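Local coordinates for protein Atg5 (Kluyveromyces marxianus, PDB 3VQI) that takes part in autophagic vesicle formation and cytoplasm-to-vacuole transport, and is joined to Atg12 in the Atg12-Atg5 conjugate that autophagy requires, at residues E170-S175 and M185-K190; V41-A46 and L177-S182. All coordinates share one frame; numbering follows the deposited sequence.

Contact 1 (E170-S175 and M185-K190); sequences ENFWVS and MAVRSK
Phe172 and Val187 carry the packing between two helices that follow one another in the helical bundle region of Atg5. Their CA atoms lie 6.2 Å apart, close enough for a branched side chain to rest directly on an aromatic ring. CG1 of Val187 sits over one face of the Phe172 ring, 4.1 Å from the ring centroid and 22° off the ring normal, in a CH-pi contact displaced toward the CG and CD1 side of the ring. The closest approach, 3.6 Å, is between CD1 of Phe172 and CB of Val187, so the branch point of the valine bears on the ring as well as its methyl group. Two first torsions set this up: CG1 of Val187 stands anti to its backbone N (chi1 -174°) and thereby meets the ring, while CG2 takes the place beside that N; the ring carbon CG of Phe172 is likewise anti to its own N (chi1 -168°). Farther along the ring, CE1 of Phe172 comes to 4.0 Å from the backbone N of Arg188 at an oblique angle, and the arginine side chain then runs away from Phe172. A compact beta-branched residue suits this narrow spacing, and the flat phenyl group offers it a broad apolar surface. Within each helix a serine hydroxyl folds back on the backbone: OG of Ser175 donates to O of Phe172 at 2.6 Å, and OG of Ser189 to O of Met185 at 2.9 Å. Around the pair, Phe172 meets Trp147 of helix 135-155 edge-to-face, and the rings of Trp143 and Phe184, whereas Val187 also touches Leu164, which places the contact where helices 166-178 and 181-189 pack beside helix 135-155.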
ATOM      1  N   GLU A 170      -3.150 -18.428  -6.407  1.00 69.51           N
ATOM      2  CA  GLU A 170      -4.176 -18.336  -5.348  1.00 68.42           C
ATOM      3  C   GLU A 170      -3.459 -18.441  -4.030  1.00 66.70           C
ATOM      4  O   GLU A 170      -3.840 -17.829  -3.063  1.00 66.75           O
ATOM      5  CB  GLU A 170      -5.172 -19.505  -5.469  1.00 68.86           C
ATOM      6  CG  GLU A 170      -6.490 -19.389  -4.657  1.00 72.03           C
ATOM      7  CD  GLU A 170      -7.245 -18.101  -4.961  1.00 74.42           C
ATOM      8  OE1 GLU A 170      -7.088 -17.585  -6.093  1.00 74.53           O
ATOM      9  OE2 GLU A 170      -7.995 -17.591  -4.086  1.00 75.75           O
ATOM     10  N   ASN A 171      -2.431 -19.273  -4.011  1.00 65.08           N
ATOM     11  CA  ASN A 171      -1.611 -19.485  -2.829  1.00 64.46           C
ATOM     12  C   ASN A 171      -0.808 -18.194  -2.617  1.00 61.64           C
ATOM     13  O   ASN A 171      -0.476 -17.831  -1.487  1.00 61.75           O
ATOM     14  CB  ASN A 171      -0.649 -20.672  -3.051  1.00 67.68           C
ATOM     15  CG  ASN A 171      -0.051 -21.166  -1.773  1.00 71.52           C
ATOM     16  OD1 ASN A 171       0.859 -21.986  -1.773  1.00 76.31           O
ATOM     17  ND2 ASN A 171      -0.577 -20.674  -0.657  1.00 73.62           N
ATOM     18  N   PHE A 172      -0.483 -17.515  -3.717  1.00 58.59           N
ATOM     19  CA  PHE A 172       0.279 -16.256  -3.675  1.00 55.02           C
ATOM     20  C   PHE A 172      -0.584 -15.220  -2.959  1.00 53.63           C
ATOM     21  O   PHE A 172      -0.129 -14.523  -2.056  1.00 52.44           O
ATOM     22  CB  PHE A 172       0.600 -15.801  -5.110  1.00 53.56           C
ATOM     23  CG  PHE A 172       1.603 -14.685  -5.200  1.00 51.63           C
ATOM     24  CD1 PHE A 172       2.650 -14.589  -4.293  1.00 49.54           C
ATOM     25  CD2 PHE A 172       1.533 -13.762  -6.241  1.00 51.68           C
ATOM     26  CE1 PHE A 172       3.612 -13.593  -4.413  1.00 49.80           C
ATOM     27  CE2 PHE A 172       2.496 -12.756  -6.370  1.00 51.60           C
ATOM     28  CZ  PHE A 172       3.539 -12.676  -5.456  1.00 48.96           C
ATOM     29  N   TRP A 173      -1.847 -15.148  -3.365  1.00 53.15           N
ATOM     30  CA  TRP A 173      -2.803 -14.232  -2.764  1.00 52.04           C
ATOM     31  C   TRP A 173      -2.934 -14.561  -1.281  1.00 51.13           C
ATOM     32  O   TRP A 173      -2.662 -13.720  -0.416  1.00 51.63           O
ATOM     33  CB  TRP A 173      -4.162 -14.374  -3.452  1.00 52.74           C
ATOM     34  CG  TRP A 173      -5.292 -13.612  -2.795  1.00 56.18           C
ATOM     35  CD1 TRP A 173      -6.483 -14.128  -2.361  1.00 56.32           C
ATOM     36  CD2 TRP A 173      -5.357 -12.199  -2.552  1.00 56.11           C
ATOM     37  NE1 TRP A 173      -7.286 -13.126  -1.865  1.00 58.07           N
ATOM     38  CE2 TRP A 173      -6.620 -11.931  -1.971  1.00 56.59           C
ATOM     39  CE3 TRP A 173      -4.472 -11.132  -2.770  1.00 56.54           C
ATOM     40  CZ2 TRP A 173      -7.023 -10.644  -1.606  1.00 57.12           C
ATOM     41  CZ3 TRP A 173      -4.872  -9.846  -2.407  1.00 58.22           C
ATOM     42  CH2 TRP A 173      -6.141  -9.616  -1.831  1.00 58.27           C
ATOM     43  N   VAL A 174      -3.330 -15.798  -0.998  1.00 49.76           N
ATOM     44  CA  VAL A 174      -3.514 -16.261   0.368  1.00 47.59           C
ATOM     45  C   VAL A 174      -2.350 -15.923   1.303  1.00 47.07           C
ATOM     46  O   VAL A 174      -2.571 -15.611   2.473  1.00 44.29           O
ATOM     47  CB  VAL A 174      -3.780 -17.788   0.398  1.00 47.49           C
ATOM     48  CG1 VAL A 174      -3.667 -18.320   1.813  1.00 45.69           C
ATOM     49  CG2 VAL A 174      -5.176 -18.074  -0.135  1.00 45.06           C
ATOM     50  N   SER A 175      -1.121 -15.967   0.792  1.00 47.42           N
ATOM     51  CA  SER A 175       0.049 -15.669   1.618  1.00 49.28           C
ATOM     52  C   SER A 175      -0.057 -14.283   2.251  1.00 50.91           C
ATOM     53  O   SER A 175       0.368 -14.068   3.393  1.00 49.30           O
ATOM     54  CB  SER A 175       1.320 -15.728   0.780  1.00 52.19           C
ATOM     55  OG  SER A 175       1.434 -14.568  -0.030  1.00 55.04           O
ATOM     56  N   MET A 185       7.345 -15.486  -0.673  1.00 59.29           N
ATOM     57  CA  MET A 185       8.644 -15.468  -1.358  1.00 60.86           C
ATOM     58  C   MET A 185       8.735 -16.593  -2.388  1.00 60.16           C
ATOM     59  O   MET A 185       9.358 -16.442  -3.435  1.00 58.90           O
ATOM     60  CB  MET A 185       9.794 -15.622  -0.350  1.00 60.91           C
ATOM     61  CG  MET A 185       9.909 -14.498   0.667  1.00 65.01           C
ATOM     62  SD  MET A 185      10.265 -12.888  -0.084  1.00 68.84           S
ATOM     63  CE  MET A 185      12.084 -12.954  -0.190  1.00 68.99           C
ATOM     64  N   ALA A 186       8.102 -17.718  -2.078  1.00 61.60           N
ATOM     65  CA  ALA A 186       8.116 -18.881  -2.953  1.00 62.64           C
ATOM     66  C   ALA A 186       7.671 -18.533  -4.355  1.00 62.94           C
ATOM     67  O   ALA A 186       8.419 -18.735  -5.312  1.00 63.93           O
ATOM     68  CB  ALA A 186       7.223 -19.976  -2.384  1.00 63.12           C
ATOM     69  N   VAL A 187       6.453 -18.012  -4.475  1.00 63.07           N
ATOM     70  CA  VAL A 187       5.909 -17.643  -5.777  1.00 62.55           C
ATOM     71  C   VAL A 187       6.570 -16.381  -6.342  1.00 63.76           C
ATOM     72  O   VAL A 187       6.698 -16.228  -7.557  1.00 61.86           O
ATOM     73  CB  VAL A 187       4.385 -17.445  -5.696  1.00 60.80           C
ATOM     74  CG1 VAL A 187       3.815 -17.198  -7.076  1.00 58.60           C
ATOM     75  CG2 VAL A 187       3.744 -18.673  -5.072  1.00 58.79           C
ATOM     76  N   ARG A 188       7.003 -15.481  -5.465  1.00 65.24           N
ATOM     77  CA  ARG A 188       7.658 -14.263  -5.935  1.00 68.10           C
ATOM     78  C   ARG A 188       8.848 -14.699  -6.793  1.00 70.11           C
ATOM     79  O   ARG A 188       9.140 -14.103  -7.835  1.00 69.44           O
ATOM     80  CB  ARG A 188       8.142 -13.417  -4.752  1.00 67.12           C
ATOM     81  CG  ARG A 188       8.616 -12.015  -5.134  1.00 68.32           C
ATOM     82  CD  ARG A 188       9.105 -11.216  -3.922  1.00 70.26           C
ATOM     83  NE  ARG A 188      10.556 -11.051  -3.911  1.00 74.09           N
ATOM     84  CZ  ARG A 188      11.436 -12.050  -3.828  1.00 77.59           C
ATOM     85  NH1 ARG A 188      11.029 -13.315  -3.741  1.00 77.80           N
ATOM     86  NH2 ARG A 188      12.737 -11.786  -3.844  1.00 78.40           N
ATOM     87  N   SER A 189       9.518 -15.759  -6.345  1.00 72.75           N
ATOM     88  CA  SER A 189      10.676 -16.312  -7.048  1.00 74.33           C
ATOM     89  C   SER A 189      10.271 -16.841  -8.416  1.00 74.91           C
ATOM     90  O   SER A 189      10.927 -16.565  -9.415  1.00 75.13           O
ATOM     91  CB  SER A 189      11.300 -17.451  -6.234  1.00 74.10           C
ATOM     92  OG  SER A 189      11.786 -16.984  -4.990  1.00 75.95           O
ATOM     93  N   LYS A 190       9.187 -17.606  -8.457  1.00 76.31           N
ATOM     94  CA  LYS A 190       8.715 -18.157  -9.722  1.00 78.53           C
ATOM     95  C   LYS A 190       8.311 -17.046 -10.696  1.00 79.44           C
ATOM     96  O   LYS A 190       7.850 -17.318 -11.809  1.00 80.01           O
ATOM     97  CB  LYS A 190       7.531 -19.107  -9.483  1.00 78.71           C
ATOM     98  CG  LYS A 190       7.889 -20.403  -8.755  1.00 78.99           C
ATOM     99  CD  LYS A 190       6.703 -21.368  -8.718  1.00 80.16           C
ATOM    100  CE  LYS A 190       7.036 -22.644  -7.958  1.00 79.87           C
ATOM    101  NZ  LYS A 190       5.873 -23.574  -7.868  1.00 80.69           N
TER

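Contact 2 (V41-A46 and L177-S182); sequences VMLRDA and LSRNRS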
ATOM      1  N   VAL A  41      -4.193  -2.145  14.809  1.00 56.69           N
ATOM      2  CA  VAL A  41      -2.852  -2.211  14.272  1.00 55.78           C
ATOM      3  C   VAL A  41      -3.031  -2.711  12.847  1.00 54.88           C
ATOM      4  O   VAL A  41      -3.770  -3.671  12.619  1.00 56.16           O
ATOM      5  CB  VAL A  41      -1.973  -3.190  15.082  1.00 56.34           C
ATOM      6  CG1 VAL A  41      -0.560  -3.216  14.514  1.00 57.27           C
ATOM      7  CG2 VAL A  41      -1.928  -2.760  16.540  1.00 55.00           C
ATOM      8  N   MET A  42      -2.400  -2.040  11.886  1.00 51.85           N
ATOM      9  CA  MET A  42      -2.498  -2.444  10.485  1.00 50.21           C
ATOM     10  C   MET A  42      -1.139  -2.861   9.950  1.00 51.42           C
ATOM     11  O   MET A  42      -0.102  -2.311  10.337  1.00 51.32           O
ATOM     12  CB  MET A  42      -3.015  -1.302   9.616  1.00 49.42           C
ATOM     13  CG  MET A  42      -4.467  -0.933   9.819  1.00 48.60           C
ATOM     14  SD  MET A  42      -4.928   0.385   8.692  1.00 47.74           S
ATOM     15  CE  MET A  42      -6.622   0.723   9.245  1.00 47.05           C
ATOM     16  N   LEU A  43      -1.139  -3.844   9.062  1.00 49.80           N
ATOM     17  CA  LEU A  43       0.107  -4.281   8.478  1.00 47.85           C
ATOM     18  C   LEU A  43       0.501  -3.258   7.423  1.00 47.78           C
ATOM     19  O   LEU A  43      -0.344  -2.791   6.669  1.00 46.99           O
ATOM     20  CB  LEU A  43      -0.069  -5.658   7.861  1.00 46.80           C
ATOM     21  CG  LEU A  43      -0.217  -6.753   8.918  1.00 47.17           C
ATOM     22  CD1 LEU A  43      -0.650  -8.047   8.258  1.00 44.52           C
ATOM     23  CD2 LEU A  43       1.101  -6.924   9.661  1.00 42.53           C
ATOM     24  N   ARG A  44       1.778  -2.890   7.391  1.00 47.60           N
ATOM     25  CA  ARG A  44       2.258  -1.923   6.421  1.00 48.79           C
ATOM     26  C   ARG A  44       2.035  -2.423   5.010  1.00 49.15           C
ATOM     27  O   ARG A  44       1.629  -1.671   4.132  1.00 48.92           O
ATOM     28  CB  ARG A  44       3.743  -1.634   6.645  1.00 49.39           C
ATOM     29  CG  ARG A  44       3.988  -0.542   7.676  1.00 51.56           C
ATOM     30  CD  ARG A  44       5.461  -0.330   8.005  1.00 51.31           C
ATOM     31  NE  ARG A  44       5.665   1.058   8.397  1.00 55.30           N
ATOM     32  CZ  ARG A  44       5.794   2.057   7.527  1.00 54.95           C
ATOM     33  NH1 ARG A  44       5.763   1.808   6.219  1.00 54.61           N
ATOM     34  NH2 ARG A  44       5.894   3.305   7.963  1.00 52.80           N
ATOM     35  N   ASP A  45       2.295  -3.701   4.793  1.00 51.94           N
ATOM     36  CA  ASP A  45       2.116  -4.273   3.480  1.00 53.49           C
ATOM     37  C   ASP A  45       0.822  -5.050   3.404  1.00 53.56           C
ATOM     38  O   ASP A  45       0.809  -6.279   3.318  1.00 56.54           O
ATOM     39  CB  ASP A  45       3.302  -5.161   3.125  1.00 56.74           C
ATOM     40  CG  ASP A  45       4.175  -4.544   2.058  1.00 58.89           C
ATOM     41  OD1 ASP A  45       3.636  -4.213   0.983  1.00 59.56           O
ATOM     42  OD2 ASP A  45       5.390  -4.383   2.290  1.00 61.54           O
ATOM     43  N   ALA A  46      -0.267  -4.299   3.442  1.00 51.67           N
ATOM     44  CA  ALA A  46      -1.620  -4.822   3.369  1.00 49.43           C
ATOM     45  C   ALA A  46      -2.384  -3.673   2.740  1.00 48.91           C
ATOM     46  O   ALA A  46      -1.795  -2.640   2.429  1.00 48.43           O
ATOM     47  CB  ALA A  46      -2.149  -5.099   4.760  1.00 46.63           C
ATOM     48  N   LEU A 177      -2.838 -12.768   3.024  1.00 51.55           N
ATOM     49  CA  LEU A 177      -3.908 -12.749   4.015  1.00 49.93           C
ATOM     50  C   LEU A 177      -3.493 -13.551   5.247  1.00 49.40           C
ATOM     51  O   LEU A 177      -3.808 -13.177   6.372  1.00 48.38           O
ATOM     52  CB  LEU A 177      -5.195 -13.335   3.417  1.00 50.29           C
ATOM     53  CG  LEU A 177      -5.684 -12.708   2.106  1.00 52.78           C
ATOM     54  CD1 LEU A 177      -6.786 -13.565   1.479  1.00 52.06           C
ATOM     55  CD2 LEU A 177      -6.168 -11.287   2.374  1.00 52.91           C
ATOM     56  N   SER A 178      -2.766 -14.644   5.032  1.00 50.39           N
ATOM     57  CA  SER A 178      -2.339 -15.498   6.137  1.00 51.73           C
ATOM     58  C   SER A 178      -1.011 -15.076   6.728  1.00 51.74           C
ATOM     59  O   SER A 178      -0.622 -15.549   7.795  1.00 51.75           O
ATOM     60  CB  SER A 178      -2.227 -16.953   5.682  1.00 51.90           C
ATOM     61  OG  SER A 178      -1.078 -17.144   4.875  1.00 55.17           O
ATOM     62  N   ARG A 179      -0.315 -14.190   6.031  1.00 51.57           N
ATOM     63  CA  ARG A 179       0.971 -13.729   6.506  1.00 52.49           C
ATOM     64  C   ARG A 179       2.007 -14.861   6.459  1.00 53.39           C
ATOM     65  O   ARG A 179       2.935 -14.906   7.261  1.00 53.46           O
ATOM     66  CB  ARG A 179       0.829 -13.173   7.924  1.00 54.02           C
ATOM     67  CG  ARG A 179       0.024 -11.883   8.004  1.00 54.43           C
ATOM     68  CD  ARG A 179       0.832 -10.729   7.450  1.00 57.92           C
ATOM     69  NE  ARG A 179       0.403 -10.324   6.113  1.00 59.20           N
ATOM     70  CZ  ARG A 179       1.074  -9.469   5.344  1.00 60.08           C
ATOM     71  NH1 ARG A 179       2.208  -8.926   5.770  1.00 61.11           N
ATOM     72  NH2 ARG A 179       0.606  -9.146   4.148  1.00 61.39           N
ATOM     73  N   ASN A 180       1.828 -15.791   5.523  1.00 53.57           N
ATOM     74  CA  ASN A 180       2.793 -16.867   5.353  1.00 52.71           C
ATOM     75  C   ASN A 180       3.847 -16.345   4.402  1.00 52.72           C
ATOM     76  O   ASN A 180       3.675 -16.359   3.170  1.00 49.82           O
ATOM     77  CB  ASN A 180       2.180 -18.115   4.738  1.00 54.07           C
ATOM     78  CG  ASN A 180       3.171 -19.257   4.663  1.00 53.48           C
ATOM     79  OD1 ASN A 180       4.376 -19.036   4.578  1.00 52.47           O
ATOM     80  ND2 ASN A 180       2.665 -20.488   4.687  1.00 55.43           N
ATOM     81  N   ARG A 181       4.959 -15.907   4.976  1.00 53.22           N
ATOM     82  CA  ARG A 181       6.052 -15.329   4.193  1.00 56.38           C
ATOM     83  C   ARG A 181       6.798 -16.212   3.225  1.00 56.80           C
ATOM     84  O   ARG A 181       7.078 -15.798   2.111  1.00 56.10           O
ATOM     85  CB  ARG A 181       7.058 -14.687   5.121  1.00 55.89           C
ATOM     86  CG  ARG A 181       7.387 -13.287   4.731  1.00 60.00           C
ATOM     87  CD  ARG A 181       8.744 -12.914   5.262  1.00 64.46           C
ATOM     88  NE  ARG A 181       9.812 -12.976   4.253  1.00 68.94           N
ATOM     89  CZ  ARG A 181      11.035 -13.440   4.489  1.00 70.62           C
ATOM     90  NH1 ARG A 181      11.331 -13.897   5.698  1.00 69.16           N
ATOM     91  NH2 ARG A 181      11.961 -13.415   3.533  1.00 71.29           N
ATOM     92  N   SER A 182       7.142 -17.415   3.664  1.00 58.79           N
ATOM     93  CA  SER A 182       7.859 -18.365   2.817  1.00 58.47           C
ATOM     94  C   SER A 182       6.980 -18.694   1.622  1.00 58.15           C
ATOM     95  O   SER A 182       7.467 -18.890   0.503  1.00 58.12           O
ATOM     96  CB  SER A 182       8.182 -19.635   3.607  1.00 59.05           C
ATOM     97  OG  SER A 182       8.930 -19.304   4.766  1.00 62.52           O
TER
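The edge strand 37-43 of the ubiquitin-fold UblA domain meets the helical bundle region here, where its end and the loop after it face the short connection between helices 166-178 and 181-189. Arg179 makes the link from the bundle side. It is the first residue to leave helical geometry after helix 166-178, with a positive phi, and its side chain bends at chi2 (-73°) and chi3 (104°), which brings its end close to segment 41-46. Leu43 approaches from the opposite direction, its CD1 methyl modelled over one face of the guanidinium but too close to Arg179 CD for its exact position to be trusted. Leucine suits this place as an apolar side chain alongside CG and CD of the arginine, while the long arginine can span the 9.7 Å between the CA atoms of Leu43 and Arg179 and still present N-H groups beyond its apolar part. NH2 of Arg179 bonds to O of Ile176 near the end of helix 166-178, tying the guanidinium back to the helix end, and the group makes a cation-pi contact with Trp12. The carboxylate of Asp45 is occupied by the backbone N of Ile265 and NE2 of Gln245; its OD2 stays 6.5 Å from NH1 of Arg179. Across the interface, the backbone carbonyl serves instead: in a second, weak bond, Arg179 NH2 donates to Asp45 O at 3.0 Å, bent to 129° at the hydrogen.

How the contacts relate
Contact 1 and contact 2 share helices 166-178 and 181-189 but use them differently. Contact 1 joins the two helices to each other by apolar packing, whereas contact 2 uses the turn between them to reach the UblA domain, mainly through an arginine. In sequence, nine residues lie between the two segments of contact 1 and 130 between those of contact 2. The contact centres are about 13 Å apart, on the same side of the chain's centre, and the two meet where Ser175 CB packs at 3.4 Å against Asn180 O. Together they connect the interior of the helical bundle region with the edge of the ubiquitin-like sheet.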